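Cell division control protein Cdc48 (Mycobacterium smegmatis, PDB 5E7P) probably binds and hydrolyses ATP as a member of the AAA ATPase family. Local coordinates at residues Ser31-Arg36 and Ala438-Ala443; Leu247-Pro252 and Ala285-Val290; Arg307-Ala312 and Thr346-Glu351; Cys530-Val535 and Leu626-Arg631. One frame throughout, in Å; residues are numbered along the deposited sequence.

Contact 1 of 4, residues Ser31-Arg36 and Ala438-Ala443; sequences SALDSR and ALRAAA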
loop_
_atom_site.group_PDB
_atom_site.type_symbol
_atom_site.label_atom_id
_atom_site.label_comp_id
_atom_site.label_asym_id
_atom_site.label_seq_id
_atom_site.Cartn_x
_atom_site.Cartn_y
_atom_site.Cartn_z
ATOM N N SER A 31 4.332 11.490 27.424
ATOM C CA SER A 31 4.381 10.032 27.419
ATOM C C SER A 31 5.569 9.517 26.611
ATOM O O SER A 31 5.651 9.736 25.403
ATOM C CB SER A 31 3.077 9.451 26.867
ATOM O OG SER A 31 3.119 8.034 26.853
ATOM N N ALA A 32 6.486 8.826 27.285
ATOM C CA ALA A 32 7.684 8.300 26.637
ATOM C C ALA A 32 7.359 7.197 25.632
ATOM O O ALA A 32 8.091 6.995 24.663
ATOM C CB ALA A 32 8.671 7.792 27.679
ATOM N N LEU A 33 6.261 6.489 25.870
ATOM C CA LEU A 33 5.846 5.401 24.991
ATOM C C LEU A 33 5.114 5.917 23.755
ATOM O O LEU A 33 4.762 5.147 22.863
ATOM C CB LEU A 33 4.959 4.411 25.748
ATOM C CG LEU A 33 5.620 3.669 26.912
ATOM C CD1 LEU A 33 4.632 2.720 27.568
ATOM C CD2 LEU A 33 6.855 2.920 26.434
ATOM N N ASP A 34 4.891 7.226 23.707
ATOM C CA ASP A 34 4.179 7.838 22.596
ATOM C C ASP A 34 5.110 8.779 21.838
ATOM O O ASP A 34 4.758 9.306 20.780
ATOM C CB ASP A 34 2.962 8.608 23.118
ATOM C CG ASP A 34 1.834 8.680 22.105
ATOM O OD1 ASP A 34 1.603 7.678 21.396
ATOM O OD2 ASP A 34 1.176 9.739 22.021
ATOM N N SER A 35 6.306 8.972 22.381
ATOM C CA SER A 35 7.238 9.961 21.856
ATOM C C SER A 35 8.354 9.336 21.027
ATOM O O SER A 35 8.672 8.156 21.183
ATOM C CB SER A 35 7.838 10.782 23.001
ATOM O OG SER A 35 8.557 9.955 23.901
ATOM N N ARG A 36 8.939 10.144 20.149
ATOM C CA ARG A 36 10.072 9.734 19.324
ATOM C C ARG A 36 9.737 8.546 18.423
ATOM O O ARG A 36 10.566 7.662 18.205
ATOM C CB ARG A 36 11.299 9.443 20.197
ATOM C CG ARG A 36 12.591 10.022 19.648
ATOM C CD ARG A 36 13.753 9.855 20.617
ATOM N NE ARG A 36 13.699 10.812 21.719
ATOM C CZ ARG A 36 14.674 10.984 22.606
ATOM N NH1 ARG A 36 15.784 10.264 22.520
ATOM N NH2 ARG A 36 14.542 11.878 23.577
ATOM N N ALA A 438 7.736 -5.240 22.187
ATOM C CA ALA A 438 8.917 -5.632 22.950
ATOM C C ALA A 438 9.490 -4.449 23.721
ATOM O O ALA A 438 10.101 -4.622 24.774
ATOM C CB ALA A 438 9.970 -6.230 22.031
ATOM N N LEU A 439 9.290 -3.248 23.188
ATOM C CA LEU A 439 9.753 -2.032 23.845
ATOM C C LEU A 439 8.877 -1.694 25.043
ATOM O O LEU A 439 9.371 -1.267 26.086
ATOM C CB LEU A 439 9.772 -0.861 22.862
ATOM C CG LEU A 439 10.720 -0.991 21.669
ATOM C CD1 LEU A 439 10.656 0.256 20.796
ATOM C CD2 LEU A 439 12.142 -1.250 22.140
ATOM N N ARG A 440 7.572 -1.885 24.887
ATOM C CA ARG A 440 6.628 -1.633 25.967
ATOM C C ARG A 440 6.844 -2.625 27.104
ATOM O O ARG A 440 6.669 -2.290 28.277
ATOM C CB ARG A 440 5.192 -1.718 25.450
ATOM C CG ARG A 440 4.953 -0.890 24.201
ATOM C CD ARG A 440 3.655 -0.116 24.279
ATOM N NE ARG A 440 3.641 0.997 23.337
ATOM C CZ ARG A 440 2.776 2.004 23.383
ATOM N NH1 ARG A 440 1.849 2.040 24.329
ATOM N NH2 ARG A 440 2.842 2.978 22.486
ATOM N N ALA A 441 7.231 -3.846 26.746
ATOM C CA ALA A 441 7.529 -4.876 27.732
ATOM C C ALA A 441 8.838 -4.569 28.452
ATOM O O ALA A 441 8.945 -4.740 29.667
ATOM C CB ALA A 441 7.594 -6.242 27.070
ATOM N N ALA A 442 9.830 -4.112 27.695
ATOM C CA ALA A 442 11.131 -3.774 28.261
ATOM C C ALA A 442 11.046 -2.537 29.149
ATOM O O ALA A 442 11.807 -2.394 30.106
ATOM C CB ALA A 442 12.151 -3.568 27.154
ATOM N N ALA A 443 10.118 -1.641 28.824
ATOM C CA ALA A 443 9.908 -0.437 29.620
ATOM C C ALA A 443 9.198 -0.785 30.921
ATOM O O ALA A 443 9.514 -0.238 31.978
ATOM C CB ALA A 443 9.109 0.591 28.833
#

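Contact 2 of 4, residues Leu247-Pro252 and Ala285-Val290; sequences LSLDEP and ASRRVV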
loop_
_atom_site.group_PDB
_atom_site.type_symbol
_atom_site.label_atom_id
_atom_site.label_comp_id
_atom_site.label_asym_id
_atom_site.label_seq_id
_atom_site.Cartn_x
_atom_site.Cartn_y
_atom_site.Cartn_z
ATOM N N LEU A 247 9.994 -27.235 -12.732
ATOM C CA LEU A 247 9.822 -27.647 -14.121
ATOM C C LEU A 247 10.936 -27.089 -14.999
ATOM O O LEU A 247 11.495 -27.794 -15.837
ATOM C CB LEU A 247 8.464 -27.190 -14.652
ATOM C CG LEU A 247 7.239 -27.923 -14.111
ATOM C CD1 LEU A 247 5.980 -27.282 -14.648
ATOM C CD2 LEU A 247 7.290 -29.399 -14.478
ATOM N N SER A 248 11.259 -25.818 -14.794
ATOM C CA SER A 248 12.288 -25.161 -15.586
ATOM C C SER A 248 13.685 -25.697 -15.287
ATOM O O SER A 248 14.448 -25.992 -16.202
ATOM C CB SER A 248 12.251 -23.652 -15.361
ATOM O OG SER A 248 13.263 -23.005 -16.113
ATOM N N LEU A 249 14.012 -25.832 -14.006
ATOM C CA LEU A 249 15.373 -26.159 -13.596
ATOM C C LEU A 249 15.637 -27.647 -13.383
ATOM O O LEU A 249 16.753 -28.112 -13.613
ATOM C CB LEU A 249 15.746 -25.392 -12.326
ATOM C CG LEU A 249 15.715 -23.866 -12.412
ATOM C CD1 LEU A 249 16.164 -23.246 -11.098
ATOM C CD2 LEU A 249 16.578 -23.381 -13.569
ATOM N N ASP A 250 14.624 -28.391 -12.940
ATOM C CA ASP A 250 14.824 -29.789 -12.553
ATOM C C ASP A 250 14.244 -30.823 -13.520
ATOM O O ASP A 250 14.808 -31.906 -13.685
ATOM C CB ASP A 250 14.292 -30.032 -11.141
ATOM C CG ASP A 250 15.004 -29.195 -10.106
ATOM O OD1 ASP A 250 16.156 -28.794 -10.370
ATOM O OD2 ASP A 250 14.420 -28.938 -9.031
ATOM N N GLU A 251 13.123 -30.497 -14.157
ATOM C CA GLU A 251 12.477 -31.429 -15.079
ATOM C C GLU A 251 12.250 -30.807 -16.457
ATOM O O GLU A 251 11.108 -30.674 -16.898
ATOM C CB GLU A 251 11.142 -31.896 -14.494
ATOM C CG GLU A 251 11.233 -32.366 -13.047
ATOM C CD GLU A 251 9.878 -32.436 -12.363
ATOM O OE1 GLU A 251 8.897 -32.851 -13.018
ATOM O OE2 GLU A 251 9.793 -32.066 -11.171
ATOM N N PRO A 252 13.341 -30.441 -17.153
ATOM C CA PRO A 252 13.238 -29.686 -18.408
ATOM C C PRO A 252 12.723 -30.533 -19.566
ATOM O O PRO A 252 12.262 -29.986 -20.568
ATOM C CB PRO A 252 14.690 -29.261 -18.685
ATOM C CG PRO A 252 15.467 -29.601 -17.434
ATOM C CD PRO A 252 14.741 -30.749 -16.828
ATOM N N ALA A 285 15.298 -21.650 -1.749
ATOM C CA ALA A 285 16.197 -22.061 -0.669
ATOM C C ALA A 285 17.210 -23.139 -1.061
ATOM O O ALA A 285 18.356 -23.109 -0.614
ATOM C CB ALA A 285 15.397 -22.509 0.541
ATOM N N SER A 286 16.788 -24.084 -1.896
ATOM C CA SER A 286 17.667 -25.178 -2.302
ATOM C C SER A 286 18.489 -24.824 -3.539
ATOM O O SER A 286 19.330 -25.607 -3.975
ATOM C CB SER A 286 16.864 -26.455 -2.557
ATOM O OG SER A 286 16.002 -26.302 -3.673
ATOM N N ARG A 287 18.237 -23.648 -4.104
ATOM C CA ARG A 287 18.971 -23.179 -5.273
ATOM C C ARG A 287 20.073 -22.228 -4.831
ATOM O O ARG A 287 20.039 -21.707 -3.714
ATOM C CB ARG A 287 18.036 -22.429 -6.226
ATOM C CG ARG A 287 16.671 -23.056 -6.414
ATOM C CD ARG A 287 16.734 -24.258 -7.327
ATOM N NE ARG A 287 15.433 -24.907 -7.454
ATOM C CZ ARG A 287 15.210 -25.996 -8.183
ATOM N NH1 ARG A 287 16.205 -26.558 -8.856
ATOM N NH2 ARG A 287 13.993 -26.521 -8.242
ATOM N N ARG A 288 21.051 -21.997 -5.701
ATOM C CA ARG A 288 21.997 -20.916 -5.465
ATOM C C ARG A 288 21.396 -19.632 -6.030
ATOM O O ARG A 288 20.903 -19.599 -7.161
ATOM C CB ARG A 288 23.383 -21.218 -6.056
ATOM C CG ARG A 288 23.507 -21.080 -7.564
ATOM C CD ARG A 288 24.891 -21.504 -8.046
ATOM N NE ARG A 288 25.967 -20.684 -7.491
ATOM C CZ ARG A 288 26.490 -19.622 -8.095
ATOM N NH1 ARG A 288 27.467 -18.943 -7.511
ATOM N NH2 ARG A 288 26.035 -19.237 -9.282
ATOM N N VAL A 289 21.396 -18.580 -5.224
ATOM C CA VAL A 289 20.742 -17.348 -5.628
ATOM C C VAL A 289 21.719 -16.189 -5.729
ATOM O O VAL A 289 22.451 -15.892 -4.786
ATOM C CB VAL A 289 19.604 -16.970 -4.664
ATOM C CG1 VAL A 289 18.874 -15.741 -5.170
ATOM C CG2 VAL A 289 18.646 -18.130 -4.513
ATOM N N VAL A 290 21.724 -15.545 -6.888
ATOM C CA VAL A 290 22.465 -14.311 -7.070
ATOM C C VAL A 290 21.485 -13.158 -6.903
ATOM O O VAL A 290 20.591 -12.966 -7.729
ATOM C CB VAL A 290 23.121 -14.247 -8.456
ATOM C CG1 VAL A 290 23.866 -12.930 -8.631
ATOM C CG2 VAL A 290 24.060 -15.431 -8.644
#

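Contact 3 of 4, residues Arg307-Ala312 and Thr346-Glu351; sequences RSVTSA and TLILAE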
loop_
_atom_site.group_PDB
_atom_site.type_symbol
_atom_site.label_atom_id
_atom_site.label_comp_id
_atom_site.label_asym_id
_atom_site.label_seq_id
_atom_site.Cartn_x
_atom_site.Cartn_y
_atom_site.Cartn_z
ATOM N N ARG A 307 27.432 -1.992 -14.777
ATOM C CA ARG A 307 28.481 -2.945 -14.425
ATOM C C ARG A 307 28.008 -3.914 -13.349
ATOM O O ARG A 307 28.341 -5.100 -13.376
ATOM C CB ARG A 307 29.739 -2.217 -13.946
ATOM C CG ARG A 307 30.865 -3.153 -13.528
ATOM C CD ARG A 307 31.641 -2.588 -12.353
ATOM N NE ARG A 307 30.750 -2.038 -11.333
ATOM C CZ ARG A 307 30.113 -2.764 -10.419
ATOM N NH1 ARG A 307 29.321 -2.169 -9.534
ATOM N NH2 ARG A 307 30.260 -4.082 -10.387
ATOM N N SER A 308 27.235 -3.400 -12.398
ATOM C CA SER A 308 26.719 -4.213 -11.304
ATOM C C SER A 308 25.777 -5.307 -11.813
ATOM O O SER A 308 25.868 -6.461 -11.393
ATOM C CB SER A 308 26.010 -3.328 -10.276
ATOM O OG SER A 308 25.729 -4.050 -9.091
ATOM N N VAL A 309 24.879 -4.932 -12.720
ATOM C CA VAL A 309 23.953 -5.876 -13.341
ATOM C C VAL A 309 24.716 -6.893 -14.185
ATOM O O VAL A 309 24.404 -8.083 -14.179
ATOM C CB VAL A 309 22.919 -5.137 -14.224
ATOM C CG1 VAL A 309 22.088 -6.123 -15.032
ATOM C CG2 VAL A 309 22.024 -4.260 -13.368
ATOM N N THR A 310 25.727 -6.412 -14.898
ATOM C CA THR A 310 26.558 -7.251 -15.757
ATOM C C THR A 310 27.331 -8.280 -14.938
ATOM O O THR A 310 27.454 -9.439 -15.333
ATOM C CB THR A 310 27.550 -6.388 -16.562
ATOM O OG1 THR A 310 26.823 -5.409 -17.317
ATOM C CG2 THR A 310 28.398 -7.246 -17.505
ATOM N N SER A 311 27.845 -7.845 -13.792
ATOM C CA SER A 311 28.600 -8.718 -12.904
ATOM C C SER A 311 27.696 -9.789 -12.304
ATOM O O SER A 311 28.103 -10.937 -12.129
ATOM C CB SER A 311 29.261 -7.894 -11.796
ATOM O OG SER A 311 29.874 -8.728 -10.830
ATOM N N ALA A 312 26.463 -9.403 -11.997
ATOM C CA ALA A 312 25.492 -10.317 -11.409
ATOM C C ALA A 312 25.025 -11.364 -12.414
ATOM O O ALA A 312 24.816 -12.525 -12.061
ATOM C CB ALA A 312 24.309 -9.541 -10.860
ATOM N N THR A 346 18.132 -0.075 -21.585
ATOM C CA THR A 346 18.225 -0.956 -22.744
ATOM C C THR A 346 19.350 -1.973 -22.580
ATOM O O THR A 346 19.174 -3.158 -22.872
ATOM C CB THR A 346 18.423 -0.164 -24.050
ATOM O OG1 THR A 346 17.219 0.548 -24.360
ATOM C CG2 THR A 346 18.754 -1.104 -25.205
ATOM N N LEU A 347 20.497 -1.509 -22.094
ATOM C CA LEU A 347 21.643 -2.388 -21.873
ATOM C C LEU A 347 21.438 -3.307 -20.672
ATOM O O LEU A 347 21.868 -4.464 -20.681
ATOM C CB LEU A 347 22.927 -1.573 -21.710
ATOM C CG LEU A 347 23.384 -0.819 -22.961
ATOM C CD1 LEU A 347 24.693 -0.097 -22.709
ATOM C CD2 LEU A 347 23.515 -1.767 -24.138
ATOM N N ILE A 348 20.785 -2.787 -19.636
ATOM C CA ILE A 348 20.476 -3.591 -18.461
ATOM C C ILE A 348 19.532 -4.731 -18.837
ATOM O O ILE A 348 19.727 -5.874 -18.419
ATOM C CB ILE A 348 19.861 -2.742 -17.334
ATOM C CG1 ILE A 348 20.880 -1.716 -16.837
ATOM C CG2 ILE A 348 19.415 -3.625 -16.182
ATOM C CD1 ILE A 348 20.353 -0.817 -15.743
ATOM N N LEU A 349 18.523 -4.414 -19.645
ATOM C CA LEU A 349 17.571 -5.412 -20.127
ATOM C C LEU A 349 18.244 -6.465 -21.008
ATOM O O LEU A 349 17.860 -7.634 -21.001
ATOM C CB LEU A 349 16.422 -4.738 -20.883
ATOM C CG LEU A 349 15.406 -3.979 -20.020
ATOM C CD1 LEU A 349 14.670 -2.932 -20.835
ATOM C CD2 LEU A 349 14.414 -4.933 -19.381
ATOM N N ALA A 350 19.255 -6.044 -21.761
ATOM C CA ALA A 350 19.996 -6.955 -22.625
ATOM C C ALA A 350 20.761 -7.985 -21.805
ATOM O O ALA A 350 20.885 -9.138 -22.212
ATOM C CB ALA A 350 20.943 -6.184 -23.527
ATOM N N GLU A 351 21.274 -7.563 -20.651
ATOM C CA GLU A 351 21.966 -8.472 -19.741
ATOM C C GLU A 351 21.005 -9.485 -19.117
ATOM O O GLU A 351 21.306 -10.678 -19.062
ATOM C CB GLU A 351 22.703 -7.695 -18.647
ATOM C CG GLU A 351 24.001 -7.060 -19.110
ATOM C CD GLU A 351 25.009 -8.087 -19.607
ATOM O OE1 GLU A 351 25.265 -9.076 -18.886
ATOM O OE2 GLU A 351 25.543 -7.909 -20.722
HETATM O O HOH W 1 27.133 -11.327 -18.172
#

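Contact 4 of 4, residues Cys530-Val535 and Leu626-Arg631; sequences CGKTFV and LGATNR. With ADP (adenosine-5'-diphosphate), chain D.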
loop_
_atom_site.group_PDB
_atom_site.type_symbol
_atom_site.label_atom_id
_atom_site.label_comp_id
_atom_site.label_asym_id
_atom_site.label_seq_id
_atom_site.Cartn_x
_atom_site.Cartn_y
_atom_site.Cartn_z
ATOM N N CYS A 530 -20.282 9.151 -5.159
ATOM C CA CYS A 530 -21.265 8.332 -4.456
ATOM C C CYS A 530 -20.688 7.006 -3.970
ATOM O O CYS A 530 -21.407 6.170 -3.418
ATOM C CB CYS A 530 -22.492 8.095 -5.332
ATOM S SG CYS A 530 -23.428 9.594 -5.661
ATOM N N GLY A 531 -19.390 6.816 -4.184
ATOM C CA GLY A 531 -18.671 5.700 -3.595
ATOM C C GLY A 531 -18.534 4.433 -4.417
ATOM O O GLY A 531 -18.091 3.410 -3.897
ATOM N N LYS A 532 -18.904 4.488 -5.694
ATOM C CA LYS A 532 -18.804 3.317 -6.560
ATOM C C LYS A 532 -17.370 2.796 -6.662
ATOM O O LYS A 532 -17.150 1.596 -6.788
ATOM C CB LYS A 532 -19.377 3.605 -7.949
ATOM C CG LYS A 532 -19.029 4.971 -8.492
ATOM C CD LYS A 532 -19.282 5.046 -9.985
ATOM C CE LYS A 532 -18.196 4.311 -10.758
ATOM N NZ LYS A 532 -16.865 4.983 -10.642
ATOM N N THR A 533 -16.397 3.698 -6.594
ATOM C CA THR A 533 -14.995 3.294 -6.561
ATOM C C THR A 533 -14.536 3.056 -5.123
ATOM O O THR A 533 -13.827 2.088 -4.832
ATOM C CB THR A 533 -14.087 4.342 -7.248
ATOM O OG1 THR A 533 -14.309 4.313 -8.664
ATOM C CG2 THR A 533 -12.618 4.051 -6.973
ATOM N N PHE A 534 -14.963 3.939 -4.228
ATOM C CA PHE A 534 -14.586 3.884 -2.821
ATOM C C PHE A 534 -14.920 2.536 -2.180
ATOM O O PHE A 534 -14.105 1.962 -1.458
ATOM C CB PHE A 534 -15.281 5.016 -2.058
ATOM C CG PHE A 534 -14.752 5.232 -0.671
ATOM C CD1 PHE A 534 -13.391 5.327 -0.440
ATOM C CD2 PHE A 534 -15.618 5.366 0.398
ATOM C CE1 PHE A 534 -12.902 5.536 0.835
ATOM C CE2 PHE A 534 -15.136 5.575 1.675
ATOM C CZ PHE A 534 -13.774 5.656 1.893
ATOM N N VAL A 535 -16.119 2.032 -2.451
ATOM C CA VAL A 535 -16.566 0.782 -1.849
ATOM C C VAL A 535 -15.811 -0.441 -2.391
ATOM O O VAL A 535 -15.630 -1.429 -1.680
ATOM C CB VAL A 535 -18.095 0.598 -1.990
ATOM C CG1 VAL A 535 -18.475 0.249 -3.423
ATOM C CG2 VAL A 535 -18.591 -0.462 -1.023
ATOM N N LEU A 626 -14.627 -7.008 -12.245
ATOM C CA LEU A 626 -15.566 -5.929 -11.970
ATOM C C LEU A 626 -15.148 -4.649 -12.684
ATOM O O LEU A 626 -14.018 -4.184 -12.536
ATOM C CB LEU A 626 -15.665 -5.687 -10.462
ATOM C CG LEU A 626 -16.663 -4.645 -9.951
ATOM C CD1 LEU A 626 -17.239 -5.088 -8.609
ATOM C CD2 LEU A 626 -16.020 -3.264 -9.827
ATOM N N GLY A 627 -16.070 -4.081 -13.453
ATOM C CA GLY A 627 -15.850 -2.794 -14.084
ATOM C C GLY A 627 -16.660 -1.698 -13.412
ATOM O O GLY A 627 -17.793 -1.928 -12.978
ATOM N N ALA A 628 -16.077 -0.505 -13.325
ATOM C CA ALA A 628 -16.756 0.645 -12.737
ATOM C C ALA A 628 -16.747 1.835 -13.686
ATOM O O ALA A 628 -15.774 2.056 -14.408
ATOM C CB ALA A 628 -16.125 1.022 -11.401
ATOM N N THR A 629 -17.833 2.600 -13.686
ATOM C CA THR A 629 -17.931 3.768 -14.554
ATOM C C THR A 629 -19.023 4.735 -14.105
ATOM O O THR A 629 -20.009 4.331 -13.493
ATOM C CB THR A 629 -18.211 3.354 -16.008
ATOM O OG1 THR A 629 -18.294 4.523 -16.833
ATOM C CG2 THR A 629 -19.516 2.571 -16.099
ATOM N N ASN A 630 -18.841 6.016 -14.412
ATOM C CA ASN A 630 -19.885 7.007 -14.180
ATOM C C ASN A 630 -20.763 7.161 -15.416
ATOM O O ASN A 630 -21.837 7.760 -15.358
ATOM C CB ASN A 630 -19.285 8.363 -13.793
ATOM C CG ASN A 630 -18.480 8.302 -12.504
ATOM O OD1 ASN A 630 -19.022 8.033 -11.429
ATOM N ND2 ASN A 630 -17.179 8.558 -12.608
ATOM N N ARG A 631 -20.294 6.615 -16.535
ATOM C CA ARG A 631 -21.008 6.708 -17.806
ATOM C C ARG A 631 -21.067 5.357 -18.514
ATOM O O ARG A 631 -20.262 5.087 -19.405
ATOM C CB ARG A 631 -20.336 7.737 -18.720
ATOM C CG ARG A 631 -20.277 9.145 -18.153
ATOM C CD ARG A 631 -21.667 9.726 -17.964
ATOM N NE ARG A 631 -22.409 9.797 -19.220
ATOM C CZ ARG A 631 -22.279 10.774 -20.113
ATOM N NH1 ARG A 631 -21.426 11.766 -19.895
ATOM N NH2 ARG A 631 -22.998 10.756 -21.228
HETATM P PB ADP D . -16.421 8.493 -8.297
HETATM O O1B ADP D . -16.426 10.001 -8.232
HETATM O O2B ADP D . -15.530 7.951 -9.387
HETATM O O3B ADP D . -17.796 7.865 -8.250
HETATM P PA ADP D . -16.388 7.722 -5.534
HETATM O O1A ADP D . -17.880 7.888 -5.691
HETATM O O2A ADP D . -15.820 6.422 -5.032
HETATM O O3A ADP D . -15.661 8.062 -6.935
HETATM O "O5'" ADP D . -15.880 8.862 -4.518
HETATM C "C5'" ADP D . -14.531 8.896 -4.056
HETATM C "C4'" ADP D . -14.472 9.694 -2.756
HETATM O "O4'" ADP D . -15.789 10.007 -2.290
HETATM C "C3'" ADP D . -13.790 8.905 -1.652
HETATM O "O3'" ADP D . -12.447 9.357 -1.460
HETATM C "C2'" ADP D . -14.618 9.152 -0.407
HETATM O "O2'" ADP D . -13.916 10.017 0.493
HETATM C "C1'" ADP D . -15.898 9.827 -0.874
HETATM N N9 ADP D . -17.030 8.917 -0.576
HETATM C C8 ADP D . -17.835 8.353 -1.496
HETATM N N7 ADP D . -18.773 7.566 -0.912
HETATM C C5 ADP D . -18.574 7.620 0.415
HETATM C C6 ADP D . -19.213 7.022 1.610
HETATM N N6 ADP D . -20.276 6.193 1.486
HETATM N N1 ADP D . -18.700 7.332 2.821
HETATM C C2 ADP D . -17.640 8.153 2.944
HETATM N N3 ADP D . -17.010 8.733 1.906
HETATM C C4 ADP D . -17.423 8.511 0.635
#

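Contact 1 of 4, residues Ser31-Arg36 and Ala438-Ala443
Leu33, in the irregular loop 31-36, faces Arg440 on the helical segment 438-443, and their CA atoms at 7.1 Å mark the closest backbone approach between the two. Leu33 works in two directions. Its CB sits over the centre of the Arg440 guanidinium, 4.0 Å from CZ, so an aliphatic carbon covers the middle of one face of the charged group by van der Waals contact. Further out, the CD2 branch meets the CB of Ala443 at 4.0 Å, about one helical turn beyond the arginine. Leu33 CG lies anti to its own carbonyl carbon (chi1 -64°), which carries the branched end along the helix surface toward Ala443.

The carbonyl O of Leu33 also comes within 2.9 Å of Arg440 NH2, but it stands above the guanidinium plane, on the same face as Leu33 CB, and the angle is too poor for a hydrogen bond. Arg440 reaches this place through a bend at chi2 (-136°) and is tied at NE by a salt bridge to Glu436, one turn earlier on the helix. Asp34 is not a direct partner: its OD1 stays 5.0 Å from Arg440 NH2 and makes a salt bridge with Arg41 instead, so any attraction between them is probably only long-range.

This is a surface contact between the N-terminal domain, of the double-psi barrel clan, and the ATPase part of the chain. The loop joins strands 22-28 and 39-42; the helix is 427-448, whose first residues line an ADP pocket, and helix 456-462 packs beside it at Asp458.

Contact 2 of 4, residues Leu247-Pro252 and Ala285-Val290
Arg287 lays its side chain beneath Leu249, whose CD1 lies over one face of the guanidinium, toward its NE and NH1, and also meets the arginine CD at 3.9 Å. The setting is the rim of a P-loop NTPase alpha/beta domain: Leu249 lies near the C-terminal end of helix 237-249, while Arg287 comes from the turn between helix 276-283 and strand 289-293. Leu249 CB adds a second touch, 3.7 Å from Arg287 NH1, so the leucine borders the arginine from CD to one terminal nitrogen.

The charged end goes to Asp250, the next residue after Leu249. The two side chains come from opposite directions, their flat groups 29° apart in plane, and meet end-on in a bidentate salt bridge, NH1 and NH2 each taking one oxygen. A bend at chi2 (-77°) swings CD and the guanidinium round toward Asp250. The pairing links that end of the helix to the turn, with Arg246 NH1 offering Asp250 OD2 a further ion pair that is long and weak. Beyond the turn, Arg288 and Val290 hydrogen-bond through their backbones to Val322 on strand 321-326.

The two bonds are not equivalent. Arg287 NH2 reaches Asp250 OD2 at 2.6 Å, from above the carboxylate plane and with a bent N-H...O angle. The other is much straighter, at 166°: Asp250 OD1 lies almost exactly in the guanidinium plane and receives NH1 on its syn side, though somewhat out of the carboxylate plane, at 2.7 Å.

Contact 3 of 4, residues Arg307-Ala312 and Thr346-Glu351
Glu351 leaves its helix with CB directed at segment 307-312, where that atom packs on Val309 CG1 at 4.0 Å. The next carbon, CG, lies 3.7 Å from Thr310 OG1, a plain van der Waals contact, since the threonine hydroxyl is hydrogen-bonded to the carbonyl O of Leu306 in its own helix. A bend at chi2 (-61°) then folds the chain over Thr310. The carboxylate carbon CD lies about equally near OG1 and CG2 of the threonine, and OE1 ends 3.8 Å from Thr310 CA, with CG2 close by. The tip of the glutamate makes no direct hydrogen bond across the contact. Instead a water donates to Glu351 OE1 at 3.0 Å and also, weakly, to the carbonyl O of Thr310 at 3.4 Å.

Under this polar edge the contact is apolar and buried. Val309 and Ile348 cross at about a right angle, with Val309 CG1 against Ile348 CG2 at 3.8 Å and the second valine methyl close to the same carbon. Ile348 also touches Arg305 and Leu306, and Glu351 touches Val313, extending the seam along helix 302-319.

The two helical segments run parallel, 6° apart in direction, with axes 9.5 Å from each other. Helices 302-319 and 344-356 lie in the successive connections between the neighbouring parallel strands 289-293, 321-326 and 361-366, and such side-by-side parallel helices of consecutive beta-alpha-beta crossovers are characteristic of the P-loop NTPase fold.

Contact 4 of 4, residues Cys530-Val535 and Leu626-Arg631
Oxygen O2A of the ADP alpha phosphate is gripped by two successive backbone amides, Phe534 N at 2.7 Å and, more weakly, Thr533 N. Thr533 closes the Walker A P-loop, which wraps the phosphates and leads into the helix that follows, and Phe534 comes directly after it. Cys530 N bonds weakly to the other alpha oxygen, O1A, and Gly531 N also points to it. The ribose lies on the Phe534 ring, with C2' over its centre, 3.8 Å above the plane.

Lys532 carries the contact with strand 623-629. Its CG, between the backbone N and the carbonyl carbon (chi1 41°), lies 3.2 Å from ADP O3B. Bends at chi3 and chi4 (-75° and -67°) then bring CE to the strand end, 3.3 Å from Thr629 O and also against the methyl of Ala628, and NZ to a weak bond with Thr533 OG1, itself weakly paired with Asp585 on the neighbouring strand. Asn630, an ADP-site residue at the position of the AAA sensor 1 asparagine, borders the Lys532 chain and the beta phosphate. An ST turn spans it: Arg631 N donates to Thr629 OG1 at 2.9 Å.

Contact 4 is the buried one, at an ADP site, where main-chain amides and a lysine surround phosphate. Contacts 1 and 2 lie at the surface, and both set a leucine against an arginine guanidinium; only in contact 2 is that arginine salt-bridged across the contact, while in contact 1 it is held within its own helix. Contact 3 is intermediate, with an apolar base and a water-bridged rim. Contacts 2 and 3 belong to the same alpha/beta domain and touch where Val290 CG1 packs on Ala312 O at 3.6 Å. Contact 4 belongs to the second AAA module, its centre about 43 Å from that of contact 3, whereas contact 1 joins the N-terminal domain to the ATPase part.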